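2,3,4,5-tetrahydropyridine-2,6-dicarboxylate N-succinyltransferase (Campylobacter jejuni, PDB 2RIJ) probably catalyses the transfer of a succinyl group from succinyl-CoA to tetrahydrodipicolinate, the first step of the succinylase route to lysine, working as a homotrimer. Local coordinates at residues N41-A46 with S137-Y142; E80-L85 with S125-F130; A234-M239 with A249-A254. All coordinates share one frame; numbering follows the deposited sequence. Where two conformers were deposited one is given.

Interactions 1 and 2, 11 Å apart centre to centre, build the N-terminal domain around one shared antiparallel sheet. Interaction 2 pairs strands 80-84 and 124-129; interaction 1 lays helix 138-149, the next helix after strand 124-129, against strand 43-48. Along the chain, both segments of interaction 2 fall between those of interaction 1. The two touch where the carboxylate of Glu80 reaches the hydroxyls of Ser137 and Ser140, tying a sheet strand to the start of the helix. Interaction 3 follows later in the sequence, in the hexapeptide-type beta-helix that carries the predicted active-site Glu258, with its centre 27 Å and 31 Å from those of interactions 1 and 2.

Interaction 1: N41-A46 with S137-Y142; sequences NKILQA and SVESIY
The ring of Tyr142 lays one face on the backbone of Gln45 and Ala46, with Ala46 N over the ring centre, 3.7 Å above its plane. In the plane, at the ring edge, sit Val138 O from the preceding helical turn and a water hydrogen-bonded to Leu44 O. The CG of Gln45 also meets the ring, 3.7 Å from Tyr142 CE2; with that CG anti to the backbone N (chi1 -172°) the chain runs extended across the phenol end, its amide plane 78° from the ring, and the amide itself bonds to His211 and Asp34. At the root of the ring, Ala46 CB packs on Tyr142 CB at 3.7 Å. Ala46 O, only 3.2 Å from Tyr142 CD2, is buried here without a polar partner in the model.

The contact sets the first turn of helix 138-149 on strand 43-48 of the N-terminal antiparallel sheet; the axes of residues 43-46 and 138-142 pass 7.9 Å apart, 26° from parallel. A classic beta bulge, in which Leu44 and Gln45 both face Asp34 on the neighbouring strand, interrupts the strand beside the phenol. Nearer the helix start, Ile43 points its CG2 branch at Val138 CG1, 3.8 Å away, while its other branch, CG1, meets Glu139 OE2 at 3.6 Å; the glutamate chain bends at its second torsion to cross that branch at about a right angle. Ser137 is the N-cap: its OG accepts from Ser140 N at 3.0 Å, and a weak reciprocal bond from Ser137 N to Ser140 OG completes a capping box.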
loop_
_atom_site.group_PDB
_atom_site.type_symbol
_atom_site.label_atom_id
_atom_site.label_comp_id
_atom_site.label_asym_id
_atom_site.label_seq_id
_atom_site.Cartn_x
_atom_site.Cartn_y
_atom_site.Cartn_z
ATOM N N ASN A 41 -25.809 23.645 55.296
ATOM C CA ASN A 41 -24.472 24.233 55.186
ATOM C C ASN A 41 -23.724 23.873 53.905
ATOM O O ASN A 41 -22.619 24.362 53.666
ATOM C CB ASN A 41 -23.637 23.806 56.383
ATOM C CG ASN A 41 -24.262 24.242 57.689
ATOM O OD1 ASN A 41 -24.566 25.426 57.884
ATOM N ND2 ASN A 41 -24.479 23.284 58.586
ATOM N N LYS A 42 -24.296 22.979 53.113
ATOM C CA LYS A 42 -23.699 22.568 51.847
ATOM C C LYS A 42 -24.095 23.603 50.816
ATOM O O LYS A 42 -25.273 23.852 50.639
ATOM C CB LYS A 42 -24.232 21.188 51.482
ATOM C CG LYS A 42 -23.362 20.386 50.571
ATOM C CD LYS A 42 -23.962 18.988 50.365
ATOM C CE LYS A 42 -23.632 18.052 51.533
ATOM N NZ LYS A 42 -22.180 17.646 51.544
ATOM N N ILE A 43 -23.115 24.256 50.198
ATOM C CA ILE A 43 -23.372 25.212 49.116
ATOM C C ILE A 43 -23.355 24.401 47.806
ATOM O O ILE A 43 -22.323 23.828 47.421
ATOM C CB ILE A 43 -22.321 26.348 49.064
ATOM C CG1 ILE A 43 -22.171 27.046 50.445
ATOM C CG2 ILE A 43 -22.635 27.327 47.935
ATOM C CD1 ILE A 43 -23.445 27.411 51.127
ATOM N N LEU A 44 -24.524 24.315 47.173
ATOM C CA LEU A 44 -24.710 23.618 45.926
ATOM C C LEU A 44 -24.478 24.443 44.664
ATOM O O LEU A 44 -24.232 23.852 43.613
ATOM C CB LEU A 44 -26.106 23.015 45.852
ATOM C CG LEU A 44 -26.563 22.251 47.092
ATOM C CD1 LEU A 44 -27.904 21.670 46.753
ATOM C CD2 LEU A 44 -25.562 21.181 47.449
ATOM N N GLN A 45 -24.571 25.766 44.767
ATOM C CA GLN A 45 -24.367 26.668 43.652
ATOM C C GLN A 45 -24.250 28.100 44.169
ATOM O O GLN A 45 -24.837 28.457 45.200
ATOM C CB GLN A 45 -25.547 26.599 42.660
ATOM C CG GLN A 45 -25.293 27.370 41.385
ATOM C CD GLN A 45 -26.358 27.190 40.323
ATOM O OE1 GLN A 45 -26.039 26.961 39.137
ATOM N NE2 GLN A 45 -27.630 27.310 40.722
ATOM N N ALA A 46 -23.543 28.924 43.412
ATOM C CA ALA A 46 -23.429 30.344 43.658
ATOM C C ALA A 46 -23.709 31.094 42.352
ATOM O O ALA A 46 -23.271 30.657 41.266
ATOM C CB ALA A 46 -22.034 30.650 44.169
ATOM N N SER A 137 -13.121 26.884 48.356
ATOM C CA SER A 137 -14.551 26.896 48.646
ATOM C C SER A 137 -15.341 26.729 47.378
ATOM O O SER A 137 -14.852 27.046 46.301
ATOM C CB SER A 137 -14.967 28.185 49.359
ATOM O OG SER A 137 -14.742 29.366 48.604
ATOM N N VAL A 138 -16.579 26.266 47.524
ATOM C CA VAL A 138 -17.546 26.272 46.438
ATOM C C VAL A 138 -17.698 27.692 45.883
ATOM O O VAL A 138 -17.700 27.904 44.673
ATOM C CB VAL A 138 -18.903 25.719 46.868
ATOM C CG1 VAL A 138 -19.895 25.815 45.702
ATOM C CG2 VAL A 138 -18.758 24.246 47.359
ATOM N N GLU A 139 -17.804 28.660 46.771
ATOM C CA GLU A 139 -17.978 30.046 46.376
ATOM C C GLU A 139 -16.829 30.550 45.479
ATOM O O GLU A 139 -17.063 31.255 44.490
ATOM C CB GLU A 139 -18.108 30.941 47.633
ATOM C CG GLU A 139 -19.371 30.692 48.489
ATOM C CD GLU A 139 -19.200 29.679 49.639
ATOM O OE1 GLU A 139 -18.390 28.708 49.551
ATOM O OE2 GLU A 139 -19.936 29.838 50.639
ATOM N N SER A 140 -15.580 30.265 45.865
ATOM C CA SER A 140 -14.447 30.716 45.075
ATOM C C SER A 140 -14.324 29.934 43.759
ATOM O O SER A 140 -13.938 30.504 42.760
ATOM C CB SER A 140 -13.137 30.708 45.851
ATOM O OG SER A 140 -12.729 29.407 46.140
ATOM N N ILE A 141 -14.694 28.653 43.745
ATOM C CA ILE A 141 -14.758 27.909 42.483
ATOM C C ILE A 141 -15.715 28.625 41.525
ATOM O O ILE A 141 -15.404 28.831 40.346
ATOM C CB ILE A 141 -15.272 26.434 42.647
ATOM C CG1 ILE A 141 -14.301 25.616 43.476
ATOM C CG2 ILE A 141 -15.450 25.783 41.249
ATOM C CD1 ILE A 141 -14.875 24.310 44.015
ATOM N N TYR A 142 -16.876 29.006 42.027
ATOM C CA TYR A 142 -17.874 29.682 41.174
ATOM C C TYR A 142 -17.389 31.057 40.687
ATOM O O TYR A 142 -17.575 31.405 39.497
ATOM C CB TYR A 142 -19.224 29.755 41.872
ATOM C CG TYR A 142 -20.115 28.573 41.583
ATOM C CD1 TYR A 142 -20.009 27.415 42.307
ATOM C CD2 TYR A 142 -21.000 28.597 40.503
ATOM C CE1 TYR A 142 -20.799 26.325 42.019
ATOM C CE2 TYR A 142 -21.798 27.510 40.214
ATOM C CZ TYR A 142 -21.699 26.389 40.986
ATOM O OH TYR A 142 -22.478 25.285 40.719
HETATM O O HOH W 1 -21.965 23.155 41.759
#

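Interaction 2: E80-L85 with S125-F130; sequences EFVQTL and SFVCLF
An antiparallel beta ladder of the N-terminal sheet joins strand 80-84 to strand 124-129, whose other side pairs with strand 27-35. Two hydrogen-bonded pairs carry it. In the first, Phe81 N donates to Cys128 O at 2.9 Å and Cys128 N to Phe81 O at 2.8 Å; in the second, Gln83 N reaches Phe126 O at 2.9 Å, and the return bond from Phe126 N to Gln83 O is more bent (141° at the hydrogen). Between them, Val82 and Val127 form a non-hydrogen-bonded pair.

On the face bearing Phe81 and Phe126, the two aromatic side chains cross at about a right angle and meet edge to edge, CD2 of Phe81 lying 4.0 Å from CD2 of Phe126. Cys128 SG, held between its own N and carbonyl carbon (chi1 82°), comes to the same Phe81 ring near its plane, and Phe130 CE2 closes on Phe81 CB at 3.7 Å. Phe67 of helix 57-69 packs on Phe126 there. On the opposite face, Val82 and Val127 touch Glu139 of helix 138-149, and Leu129 CD2 approaches Glu80 CB at 4.0 Å. Helices 57-69 and 138-149 thus sandwich this antiparallel sheet of the N-terminal domain, the layering of an alpha/beta fold.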
loop_
_atom_site.group_PDB
_atom_site.type_symbol
_atom_site.label_atom_id
_atom_site.label_comp_id
_atom_site.label_asym_id
_atom_site.label_seq_id
_atom_site.Cartn_x
_atom_site.Cartn_y
_atom_site.Cartn_z
ATOM N N GLU A 80 -8.077 33.766 49.445
ATOM C CA GLU A 80 -9.456 34.135 49.204
ATOM C C GLU A 80 -10.133 34.458 50.510
ATOM O O GLU A 80 -9.621 34.112 51.585
ATOM C CB GLU A 80 -10.189 32.969 48.498
ATOM C CG GLU A 80 -10.348 31.732 49.386
ATOM C CD GLU A 80 -11.103 30.634 48.680
ATOM O OE1 GLU A 80 -10.587 30.135 47.651
ATOM O OE2 GLU A 80 -12.185 30.250 49.184
ATOM N N PHE A 81 -11.273 35.132 50.407
ATOM C CA PHE A 81 -12.120 35.449 51.557
ATOM C C PHE A 81 -13.573 35.343 51.135
ATOM O O PHE A 81 -13.974 35.879 50.096
ATOM C CB PHE A 81 -11.737 36.825 52.173
ATOM C CG PHE A 81 -12.720 37.336 53.188
ATOM C CD1 PHE A 81 -12.711 36.868 54.495
ATOM C CD2 PHE A 81 -13.642 38.307 52.848
ATOM C CE1 PHE A 81 -13.616 37.354 55.433
ATOM C CE2 PHE A 81 -14.550 38.792 53.781
ATOM C CZ PHE A 81 -14.523 38.311 55.082
ATOM N N VAL A 82 -14.335 34.570 51.918
ATOM C CA VAL A 82 -15.750 34.335 51.701
ATOM C C VAL A 82 -16.487 34.600 52.999
ATOM O O VAL A 82 -16.091 34.104 54.045
ATOM C CB VAL A 82 -16.000 32.871 51.273
ATOM C CG1 VAL A 82 -17.470 32.593 51.052
ATOM C CG2 VAL A 82 -15.177 32.519 50.010
ATOM N N GLN A 83 -17.576 35.354 52.948
ATOM C CA GLN A 83 -18.351 35.620 54.157
ATOM C C GLN A 83 -19.787 35.925 53.837
ATOM O O GLN A 83 -20.065 36.733 52.958
ATOM C CB GLN A 83 -17.745 36.825 54.891
ATOM C CG GLN A 83 -18.172 36.990 56.343
ATOM C CD GLN A 83 -17.477 36.012 57.294
ATOM O OE1 GLN A 83 -16.465 35.398 56.968
ATOM N NE2 GLN A 83 -18.046 35.851 58.448
ATOM N N THR A 84 -20.693 35.342 54.612
ATOM C CA THR A 84 -22.139 35.603 54.513
ATOM C C THR A 84 -22.415 37.027 54.884
ATOM O O THR A 84 -21.877 37.524 55.876
ATOM C CB THR A 84 -22.927 34.674 55.499
ATOM O OG1 THR A 84 -22.767 33.333 55.079
ATOM C CG2 THR A 84 -24.427 35.006 55.566
ATOM N N LEU A 85 -23.252 37.684 54.087
ATOM C CA LEU A 85 -23.695 39.043 54.346
ATOM C C LEU A 85 -24.910 39.060 55.287
ATOM O O LEU A 85 -25.855 38.273 55.139
ATOM C CB LEU A 85 -24.064 39.759 53.040
ATOM C CG LEU A 85 -22.871 40.112 52.164
ATOM C CD1 LEU A 85 -23.355 40.203 50.723
ATOM C CD2 LEU A 85 -22.209 41.454 52.679
ATOM N N SER A 125 -23.511 36.120 49.919
ATOM C CA SER A 125 -22.141 36.020 50.431
ATOM C C SER A 125 -21.191 36.844 49.577
ATOM O O SER A 125 -21.248 36.819 48.342
ATOM C CB SER A 125 -21.642 34.573 50.452
ATOM O OG SER A 125 -22.246 33.799 51.476
ATOM N N PHE A 126 -20.325 37.584 50.251
ATOM C CA PHE A 126 -19.218 38.253 49.603
ATOM C C PHE A 126 -18.099 37.252 49.352
ATOM O O PHE A 126 -17.758 36.421 50.210
ATOM C CB PHE A 126 -18.711 39.368 50.479
ATOM C CG PHE A 126 -17.598 40.156 49.877
ATOM C CD1 PHE A 126 -17.849 41.080 48.878
ATOM C CD2 PHE A 126 -16.292 39.972 50.311
ATOM C CE1 PHE A 126 -16.815 41.830 48.353
ATOM C CE2 PHE A 126 -15.256 40.702 49.775
ATOM C CZ PHE A 126 -15.513 41.647 48.821
ATOM N N VAL A 127 -17.559 37.300 48.146
ATOM C CA VAL A 127 -16.560 36.335 47.691
ATOM C C VAL A 127 -15.462 37.148 47.050
ATOM O O VAL A 127 -15.729 37.940 46.177
ATOM C CB VAL A 127 -17.163 35.335 46.669
ATOM C CG1 VAL A 127 -16.157 34.276 46.270
ATOM C CG2 VAL A 127 -18.446 34.701 47.238
ATOM N N CYS A 128 -14.232 36.981 47.516
ATOM C CA CYS A 128 -13.112 37.631 46.870
ATOM C C CYS A 128 -11.858 36.772 46.815
ATOM O O CYS A 128 -11.636 35.901 47.665
ATOM C CB CYS A 128 -12.843 39.018 47.464
ATOM S SG CYS A 128 -11.892 39.067 48.954
ATOM N N LEU A 129 -11.058 37.029 45.781
ATOM C CA LEU A 129 -9.767 36.404 45.597
ATOM C C LEU A 129 -8.681 37.444 45.842
ATOM O O LEU A 129 -8.698 38.521 45.234
ATOM C CB LEU A 129 -9.620 35.824 44.188
ATOM C CG LEU A 129 -10.692 34.864 43.707
ATOM C CD1 LEU A 129 -10.369 34.376 42.270
ATOM C CD2 LEU A 129 -10.805 33.713 44.663
ATOM N N PHE A 130 -7.733 37.102 46.713
ATOM C CA PHE A 130 -6.490 37.930 46.909
ATOM C C PHE A 130 -5.319 37.509 46.027
ATOM O O PHE A 130 -4.445 38.313 45.725
ATOM C CB PHE A 130 -6.043 37.884 48.354
ATOM C CG PHE A 130 -7.013 38.519 49.294
ATOM C CD1 PHE A 130 -7.344 39.849 49.159
ATOM C CD2 PHE A 130 -7.585 37.790 50.320
ATOM C CE1 PHE A 130 -8.265 40.439 50.015
ATOM C CE2 PHE A 130 -8.490 38.375 51.185
ATOM C CZ PHE A 130 -8.842 39.692 51.025
HETATM O O HOH W 2 -24.687 33.108 52.622
#

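Interaction 3: A234-M239 with A249-A254; sequences AGTTIM and AGTTGA
Thr236 carries its hydroxyl beside its own backbone N and anti to its carbonyl carbon (chi1 -63°), whereas Thr251 holds OG1 between its N and carbonyl carbon (chi1 62°); these rotations bring the two threonines together tip to tip. Thr251 OG1 donates to Thr236 OG1 at 2.8 Å. Each hydroxyl also bonds to the backbone of one residue just before the first segment: Thr251 OG1 accepts from Ala233 N, and Thr236 OG1 binds Ala233 O. The hydrogen bonds thus run in a closed circuit through Ala233, fixing the rotation of both side chains. The methyl groups lie alongside, Thr236 CG2 and Thr251 CG2 4.1 Å apart.

This is a corner of the beta-helix built from hexapeptide-type repeats, left-handed as in the relatives of this family. Strands 237-238 and 250-251 belong to different faces of the prism; the chain turns after 250-251 to reach strand 256-257, which lies parallel to 237-238 in the next coil. The contact therefore stacks one turn on the one before, and Thr237 continues the stacking through backbone bonds to Cys255 and Val257. At the turn, the CB of Ala254 sits 3.6 Å from both Ala234 O and Gly235 O. Gly235 takes a phi of 97°, a backbone shape well suited to glycine, and presents its bare CA to Ala254 CB at 3.8 Å. Glu258, predicted to form the acyl-anhydride intermediate, has its side chain about 10 Å from that of Thr236, and selenomethionine Met239 packs on Tyr244 of a neighbouring subunit.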
loop_
_atom_site.group_PDB
_atom_site.type_symbol
_atom_site.label_atom_id
_atom_site.label_comp_id
_atom_site.label_asym_id
_atom_site.label_seq_id
_atom_site.Cartn_x
_atom_site.Cartn_y
_atom_site.Cartn_z
ATOM N N ALA A 234 -17.119 36.384 21.206
ATOM C CA ALA A 234 -18.284 36.993 20.530
ATOM C C ALA A 234 -18.343 36.507 19.080
ATOM O O ALA A 234 -17.330 36.474 18.370
ATOM C CB ALA A 234 -18.229 38.570 20.616
ATOM N N GLY A 235 -19.531 36.083 18.660
ATOM C CA GLY A 235 -19.707 35.635 17.318
ATOM C C GLY A 235 -19.628 34.130 17.179
ATOM O O GLY A 235 -19.869 33.617 16.107
ATOM N N THR A 236 -19.266 33.401 18.247
ATOM C CA THR A 236 -19.255 31.930 18.156
ATOM C C THR A 236 -20.665 31.331 18.045
ATOM O O THR A 236 -21.605 31.857 18.649
ATOM C CB THR A 236 -18.526 31.395 19.412
ATOM O OG1 THR A 236 -17.159 31.862 19.363
ATOM C CG2 THR A 236 -18.544 29.830 19.538
ATOM N N THR A 237 -20.795 30.229 17.299
ATOM C CA THR A 237 -22.008 29.402 17.209
ATOM C C THR A 237 -21.694 27.990 17.680
ATOM O O THR A 237 -20.762 27.331 17.182
ATOM C CB THR A 237 -22.557 29.346 15.767
ATOM O OG1 THR A 237 -22.769 30.681 15.289
ATOM C CG2 THR A 237 -23.862 28.553 15.655
ATOM N N ILE A 238 -22.450 27.528 18.652
ATOM C CA ILE A 238 -22.431 26.112 19.067
ATOM C C ILE A 238 -23.695 25.420 18.558
ATOM O O ILE A 238 -24.832 25.672 19.025
ATOM C CB ILE A 238 -22.352 25.927 20.590
ATOM C CG1 ILE A 238 -21.283 26.888 21.214
ATOM C CG2 ILE A 238 -22.084 24.459 20.956
ATOM C CD1 ILE A 238 -19.853 26.646 20.645
HETATM N N MSE A 239 -23.494 24.508 17.641
HETATM C CA MSE A 239 -24.612 23.728 17.037
HETATM C C MSE A 239 -24.885 22.584 17.986
HETATM O O MSE A 239 -24.011 22.227 18.772
HETATM C CB MSE A 239 -24.276 23.206 15.659
HETATM C CG MSE A 239 -24.038 24.281 14.626
HETATM SE SE MSE A 239 -25.546 25.451 14.327
HETATM C CE MSE A 239 -26.883 24.177 13.479
ATOM N N ALA A 249 -12.394 25.723 28.415
ATOM C CA ALA A 249 -12.253 25.458 26.998
ATOM C C ALA A 249 -13.057 26.486 26.238
ATOM O O ALA A 249 -14.001 27.067 26.773
ATOM C CB ALA A 249 -12.778 24.022 26.619
ATOM N N GLY A 250 -12.697 26.692 24.984
ATOM C CA GLY A 250 -13.518 27.472 24.077
ATOM C C GLY A 250 -12.785 28.085 22.910
ATOM O O GLY A 250 -11.866 27.482 22.338
ATOM N N THR A 251 -13.215 29.298 22.570
ATOM C CA THR A 251 -12.868 29.944 21.331
ATOM C C THR A 251 -12.301 31.318 21.667
ATOM O O THR A 251 -12.757 31.972 22.602
ATOM C CB THR A 251 -14.080 30.098 20.370
ATOM O OG1 THR A 251 -15.095 30.931 20.951
ATOM C CG2 THR A 251 -14.684 28.705 20.038
ATOM N N THR A 252 -11.336 31.742 20.901
ATOM C CA THR A 252 -10.784 33.089 21.069
ATOM C C THR A 252 -11.155 34.050 19.947
ATOM O O THR A 252 -10.737 35.199 19.960
ATOM C CB THR A 252 -9.276 33.056 21.291
ATOM O OG1 THR A 252 -8.634 32.455 20.164
ATOM C CG2 THR A 252 -8.934 32.270 22.595
ATOM N N GLY A 253 -11.994 33.621 19.031
ATOM C CA GLY A 253 -12.603 34.510 18.068
ATOM C C GLY A 253 -13.834 33.823 17.587
ATOM O O GLY A 253 -14.108 32.673 17.970
ATOM N N ALA A 254 -14.582 34.470 16.722
ATOM C CA ALA A 254 -15.817 33.855 16.205
ATOM C C ALA A 254 -15.496 32.575 15.438
ATOM O O ALA A 254 -14.729 32.626 14.482
ATOM C CB ALA A 254 -16.558 34.854 15.286
#